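PDB 3SGH: SusD homolog from Bacteroides thetaiotaomicron, which probably binds glycans at the outer membrane surface as a SusD-like lipoprotein. Local coordinates for residues M147-D152 against L191-A196; L255-M259 against A269-P273. All coordinates share one frame; numbering follows the deposited sequence.

Contact 1 (M147-D152 against L191-A196); sequences MFDDLD and LKLRMA
Lys192 reaches Asp152 with a fully extended chain, its NZ standing 2.6 Å from Asp152 OD1 in a salt bridge. The nitrogen meets that oxygen on its syn side, 22° out of the carboxylate plane, and the two side chains cross at about a right angle. Lys192 NZ has a second acid partner in Glu213 on helix 204-217, so a largely buried ammonium is shared by two carboxylates, which would probably keep it charged.

The two backbone polar atoms facing the Phe148 ring are satisfied within their own helix. Lys192 O and Ala196 N lie at the edge of that ring, in its plane, with Phe148 CE1 3.6 Å from Lys192 O, yet they are bonded to each other at 3.0 Å (Ala196 N to Lys192 O). A bend at the last torsion of selenomethionine Met195 puts Met195 CE 4.0 Å from the centroid of the Phe148 ring, a CH-pi contact over the face, 4° off the normal. Leu151 CD2 packs 3.7 Å from Lys192 CB.

The two short segments run antiparallel at 165° with axes 11.0 Å apart, consistent with the alpha-alpha superhelix of this protein. The apolar seam between the two helices is thus flanked by a charge network that ties three helices together.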
loop_
_atom_site.group_PDB
_atom_site.type_symbol
_atom_site.label_atom_id
_atom_site.label_comp_id
_atom_site.label_asym_id
_atom_site.label_seq_id
_atom_site.Cartn_x
_atom_site.Cartn_y
_atom_site.Cartn_z
HETATM N N MSE A 147 -13.565 -10.387 6.642
HETATM C CA MSE A 147 -13.496 -9.313 5.651
HETATM C C MSE A 147 -13.823 -9.841 4.256
HETATM O O MSE A 147 -14.545 -9.162 3.516
HETATM C CB MSE A 147 -12.155 -8.546 5.682
HETATM C CG MSE A 147 -11.942 -7.771 6.925
HETATM SE SE MSE A 147 -10.365 -6.664 6.855
HETATM C CE MSE A 147 -9.099 -8.142 6.855
ATOM N N PHE A 148 -13.334 -11.024 3.878
ATOM C CA PHE A 148 -13.744 -11.650 2.598
ATOM C C PHE A 148 -15.277 -11.843 2.545
ATOM O O PHE A 148 -15.914 -11.545 1.534
ATOM C CB PHE A 148 -13.039 -13.002 2.350
ATOM C CG PHE A 148 -11.623 -12.891 1.803
ATOM C CD1 PHE A 148 -11.413 -12.458 0.510
ATOM C CD2 PHE A 148 -10.512 -13.213 2.595
ATOM C CE1 PHE A 148 -10.158 -12.334 -0.019
ATOM C CE2 PHE A 148 -9.241 -13.117 2.069
ATOM C CZ PHE A 148 -9.055 -12.674 0.754
ATOM N N ASP A 149 -15.848 -12.328 3.648
ATOM C CA ASP A 149 -17.306 -12.490 3.728
ATOM C C ASP A 149 -18.077 -11.180 3.502
ATOM O O ASP A 149 -19.063 -11.152 2.750
ATOM C CB ASP A 149 -17.720 -13.161 5.047
ATOM C CG ASP A 149 -17.196 -14.597 5.171
ATOM O OD1 ASP A 149 -16.808 -15.200 4.155
ATOM O OD2 ASP A 149 -17.165 -15.110 6.318
ATOM N N ASP A 150 -17.644 -10.095 4.142
ATOM C CA ASP A 150 -18.360 -8.839 4.029
ATOM C C ASP A 150 -18.165 -8.284 2.613
ATOM O O ASP A 150 -19.080 -7.724 2.002
ATOM C CB ASP A 150 -17.866 -7.863 5.083
ATOM C CG ASP A 150 -18.410 -8.189 6.490
ATOM O OD1 ASP A 150 -19.421 -8.915 6.605
ATOM O OD2 ASP A 150 -17.839 -7.683 7.468
ATOM N N LEU A 151 -16.967 -8.483 2.087
ATOM C CA LEU A 151 -16.650 -7.986 0.753
ATOM C C LEU A 151 -17.519 -8.755 -0.248
ATOM O O LEU A 151 -18.049 -8.170 -1.179
ATOM C CB LEU A 151 -15.150 -8.154 0.477
ATOM C CG LEU A 151 -14.687 -7.655 -0.900
ATOM C CD1 LEU A 151 -15.045 -6.217 -1.144
ATOM C CD2 LEU A 151 -13.147 -7.873 -1.029
ATOM N N ASP A 152 -17.719 -10.066 -0.047
ATOM C CA ASP A 152 -18.588 -10.817 -0.967
ATOM C C ASP A 152 -20.028 -10.318 -0.965
ATOM O O ASP A 152 -20.726 -10.305 -2.001
ATOM C CB ASP A 152 -18.548 -12.321 -0.631
ATOM C CG ASP A 152 -17.281 -13.012 -1.144
ATOM O OD1 ASP A 152 -16.643 -12.479 -2.090
ATOM O OD2 ASP A 152 -16.922 -14.117 -0.614
ATOM N N LEU A 191 -9.721 -5.701 -5.220
ATOM C CA LEU A 191 -9.373 -5.732 -3.781
ATOM C C LEU A 191 -9.429 -7.134 -3.239
ATOM O O LEU A 191 -8.513 -7.582 -2.500
ATOM C CB LEU A 191 -10.360 -4.898 -2.974
ATOM C CG LEU A 191 -10.147 -4.827 -1.455
ATOM C CD1 LEU A 191 -8.752 -4.290 -1.065
ATOM C CD2 LEU A 191 -11.275 -4.002 -0.788
ATOM N N LYS A 192 -10.467 -7.848 -3.636
ATOM C CA LYS A 192 -10.609 -9.257 -3.265
ATOM C C LYS A 192 -9.376 -10.026 -3.737
ATOM O O LYS A 192 -8.797 -10.794 -2.993
ATOM C CB LYS A 192 -11.880 -9.861 -3.827
ATOM C CG LYS A 192 -12.112 -11.327 -3.441
ATOM C CD LYS A 192 -13.538 -11.737 -3.896
ATOM C CE LYS A 192 -13.822 -13.194 -3.629
ATOM N NZ LYS A 192 -15.228 -13.595 -3.933
ATOM N N LEU A 193 -8.934 -9.769 -4.962
ATOM C CA LEU A 193 -7.729 -10.440 -5.486
ATOM C C LEU A 193 -6.440 -10.018 -4.755
ATOM O O LEU A 193 -5.595 -10.890 -4.438
ATOM C CB LEU A 193 -7.602 -10.209 -6.986
ATOM C CG LEU A 193 -6.445 -10.867 -7.701
ATOM C CD1 LEU A 193 -6.506 -12.383 -7.488
ATOM C CD2 LEU A 193 -6.508 -10.523 -9.204
ATOM N N ARG A 194 -6.308 -8.730 -4.447
ATOM C CA ARG A 194 -5.160 -8.231 -3.620
ATOM C C ARG A 194 -5.080 -8.963 -2.288
ATOM O O ARG A 194 -4.008 -9.477 -1.873
ATOM C CB ARG A 194 -5.282 -6.749 -3.341
ATOM C CG ARG A 194 -4.161 -6.222 -2.443
ATOM C CD ARG A 194 -4.484 -4.813 -1.924
ATOM N NE ARG A 194 -4.372 -3.794 -2.953
ATOM C CZ ARG A 194 -4.620 -2.486 -2.737
ATOM N NH1 ARG A 194 -5.027 -2.059 -1.538
ATOM N NH2 ARG A 194 -4.513 -1.623 -3.709
HETATM N N MSE A 195 -6.232 -9.046 -1.614
HETATM C CA MSE A 195 -6.329 -9.733 -0.330
HETATM C C MSE A 195 -5.973 -11.219 -0.424
HETATM O O MSE A 195 -5.209 -11.758 0.429
HETATM C CB MSE A 195 -7.731 -9.494 0.286
HETATM C CG MSE A 195 -7.953 -8.027 0.535
HETATM SE SE MSE A 195 -9.789 -7.710 1.135
HETATM C CE MSE A 195 -9.846 -9.005 2.538
ATOM N N ALA A 196 -6.492 -11.875 -1.463
ATOM C CA ALA A 196 -6.258 -13.290 -1.709
ATOM C C ALA A 196 -4.756 -13.555 -1.891
ATOM O O ALA A 196 -4.196 -14.454 -1.280
ATOM C CB ALA A 196 -7.031 -13.773 -2.953
#

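Contact 2 (L255-M259 against A269-P273); sequences LVSYM and AYFTP
The Phe271 ring is sandwiched between aliphatic carbons. Val256 CG2 lies 3.6 Å above one face of the Phe271 ring, offset toward the rim, and makes a CH-pi contact 15° off the normal; the opposite face is covered by CB of its own neighbour, Tyr270, over the ring centre. Leu255 CG comes to the edge in the ring plane, and Leu255 CD2 touches Phe271 CZ at 3.7 Å. The Tyr270 ring is met obliquely instead: CE of selenomethionine Met259 approaches Tyr270 CD2 to 3.6 Å, the two side chains crossing at about a right angle.

Met259 serves both rings. Met259 SE sits 3.7 Å from Phe271 CE2 and 4.6 Å from the centroid of the Tyr270 ring, oblique to each, which makes a double Met-aromatic contact. A bend at chi3 (76°) turns the methyl toward Tyr270, leaving the selenium against both rings.

These residues join helix 253-261 to the end of the short helix 267-270, close in sequence within the SusD/RagB fold. Phe271 is the first residue to leave helical backbone angles, and the chain beyond it is extended, with Thr272 hydrogen-bonded to Lys303. An alanine in place of Phe271 would remove the ring held between Val256 and Tyr270 CB, and is likely to leave a gap beside Leu255 CD2 and take one of the two aromatic neighbours from Met259 SE.

The hydroxyl of Tyr270 is satisfied elsewhere, by the carbonyl of Ile416 on helix 403-417, and its ring also stacks with Tyr419. The side chains of Leu255 and Met259 both touch Ile416 as well.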
loop_
_atom_site.group_PDB
_atom_site.type_symbol
_atom_site.label_atom_id
_atom_site.label_comp_id
_atom_site.label_asym_id
_atom_site.label_seq_id
_atom_site.Cartn_x
_atom_site.Cartn_y
_atom_site.Cartn_z
ATOM N N LEU A 255 13.378 3.119 -4.802
ATOM C CA LEU A 255 12.650 3.145 -6.061
ATOM C C LEU A 255 13.410 3.940 -7.141
ATOM O O LEU A 255 13.494 3.496 -8.294
ATOM C CB LEU A 255 11.254 3.740 -5.886
ATOM C CG LEU A 255 10.380 3.732 -7.144
ATOM C CD1 LEU A 255 10.149 2.307 -7.654
ATOM C CD2 LEU A 255 9.043 4.505 -6.877
ATOM N N VAL A 256 13.967 5.090 -6.789
ATOM C CA VAL A 256 14.677 5.933 -7.772
ATOM C C VAL A 256 15.871 5.159 -8.358
ATOM O O VAL A 256 16.111 5.163 -9.558
ATOM C CB VAL A 256 15.143 7.290 -7.160
ATOM C CG1 VAL A 256 15.954 8.084 -8.180
ATOM C CG2 VAL A 256 13.892 8.106 -6.640
ATOM N N SER A 257 16.649 4.498 -7.503
ATOM C CA SER A 257 17.798 3.680 -7.962
ATOM C C SER A 257 17.403 2.496 -8.852
ATOM O O SER A 257 18.070 2.201 -9.873
ATOM C CB SER A 257 18.603 3.164 -6.755
ATOM O OG SER A 257 19.211 4.268 -6.117
ATOM N N TYR A 258 16.334 1.790 -8.514
ATOM C CA TYR A 258 15.884 0.742 -9.424
ATOM C C TYR A 258 15.568 1.354 -10.811
ATOM O O TYR A 258 15.998 0.860 -11.862
ATOM C CB TYR A 258 14.624 0.071 -8.914
ATOM C CG TYR A 258 14.811 -1.163 -7.999
ATOM C CD1 TYR A 258 15.169 -1.054 -6.670
ATOM C CD2 TYR A 258 14.575 -2.425 -8.508
ATOM C CE1 TYR A 258 15.265 -2.202 -5.852
ATOM C CE2 TYR A 258 14.660 -3.533 -7.721
ATOM C CZ TYR A 258 15.021 -3.425 -6.405
ATOM O OH TYR A 258 15.047 -4.565 -5.643
HETATM N N MSE A 259 14.807 2.441 -10.807
HETATM C CA MSE A 259 14.402 3.110 -12.044
HETATM C C MSE A 259 15.542 3.796 -12.822
HETATM O O MSE A 259 15.530 3.795 -14.057
HETATM C CB MSE A 259 13.269 4.071 -11.717
HETATM C CG MSE A 259 12.001 3.325 -11.276
HETATM SE SE MSE A 259 10.558 4.514 -10.818
HETATM C CE MSE A 259 10.026 5.000 -12.644
ATOM N N ALA A 269 7.571 11.223 -14.820
ATOM C CA ALA A 269 6.168 11.216 -14.380
ATOM C C ALA A 269 6.034 10.970 -12.856
ATOM O O ALA A 269 4.982 11.226 -12.258
ATOM C CB ALA A 269 5.421 10.199 -15.148
ATOM N N TYR A 270 7.095 10.452 -12.260
ATOM C CA TYR A 270 7.111 10.033 -10.845
ATOM C C TYR A 270 7.812 11.017 -9.908
ATOM O O TYR A 270 7.388 11.155 -8.761
ATOM C CB TYR A 270 7.826 8.691 -10.726
ATOM C CG TYR A 270 7.013 7.442 -11.053
ATOM C CD1 TYR A 270 5.947 7.464 -11.929
ATOM C CD2 TYR A 270 7.370 6.195 -10.506
ATOM C CE1 TYR A 270 5.241 6.308 -12.207
ATOM C CE2 TYR A 270 6.686 5.050 -10.805
ATOM C CZ TYR A 270 5.622 5.100 -11.651
ATOM O OH TYR A 270 4.938 3.944 -11.904
ATOM N N PHE A 271 8.859 11.671 -10.416
ATOM C CA PHE A 271 9.795 12.445 -9.590
ATOM C C PHE A 271 10.202 13.762 -10.288
ATOM O O PHE A 271 10.108 13.884 -11.524
ATOM C CB PHE A 271 11.097 11.660 -9.379
ATOM C CG PHE A 271 10.926 10.228 -8.978
ATOM C CD1 PHE A 271 10.253 9.906 -7.820
ATOM C CD2 PHE A 271 11.482 9.209 -9.745
ATOM C CE1 PHE A 271 10.112 8.585 -7.453
ATOM C CE2 PHE A 271 11.327 7.853 -9.381
ATOM C CZ PHE A 271 10.652 7.556 -8.257
ATOM N N THR A 272 10.743 14.703 -9.512
ATOM C CA THR A 272 11.462 15.848 -10.058
ATOM C C THR A 272 12.947 15.575 -9.974
ATOM O O THR A 272 13.382 14.890 -9.042
ATOM C CB THR A 272 11.148 17.129 -9.282
ATOM O OG1 THR A 272 11.546 16.978 -7.904
ATOM C CG2 THR A 272 9.684 17.423 -9.364
ATOM N N PRO A 273 13.723 16.087 -10.925
ATOM C CA PRO A 273 15.182 16.038 -10.850
ATOM C C PRO A 273 15.672 16.784 -9.609
ATOM O O PRO A 273 15.068 17.794 -9.219
ATOM C CB PRO A 273 15.614 16.816 -12.111
ATOM C CG PRO A 273 14.548 16.506 -13.069
ATOM C CD PRO A 273 13.278 16.538 -12.255
#

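How the contacts relate
Contact 1 and contact 2 lie on opposite sides of the chain's centre, their own centres 32 Å apart and their nearest atoms about 14 Å apart, so they do not touch. Along the chain they come in series: contact 1 joins helices 140-162 and 181-198, and only after it closes does contact 2 join helix 253-261 to helix 267-270 and the extended residues that follow. They share no helix or strand, although all four segments belong to the same SusD/RagB region. Contact 1 spans 38 intervening residues, contact 2 only nine. Contact 1 pairs two long helices, probably part of the superhelix, whereas contact 2 packs helix 253-261 against the chain that follows it closely in sequence.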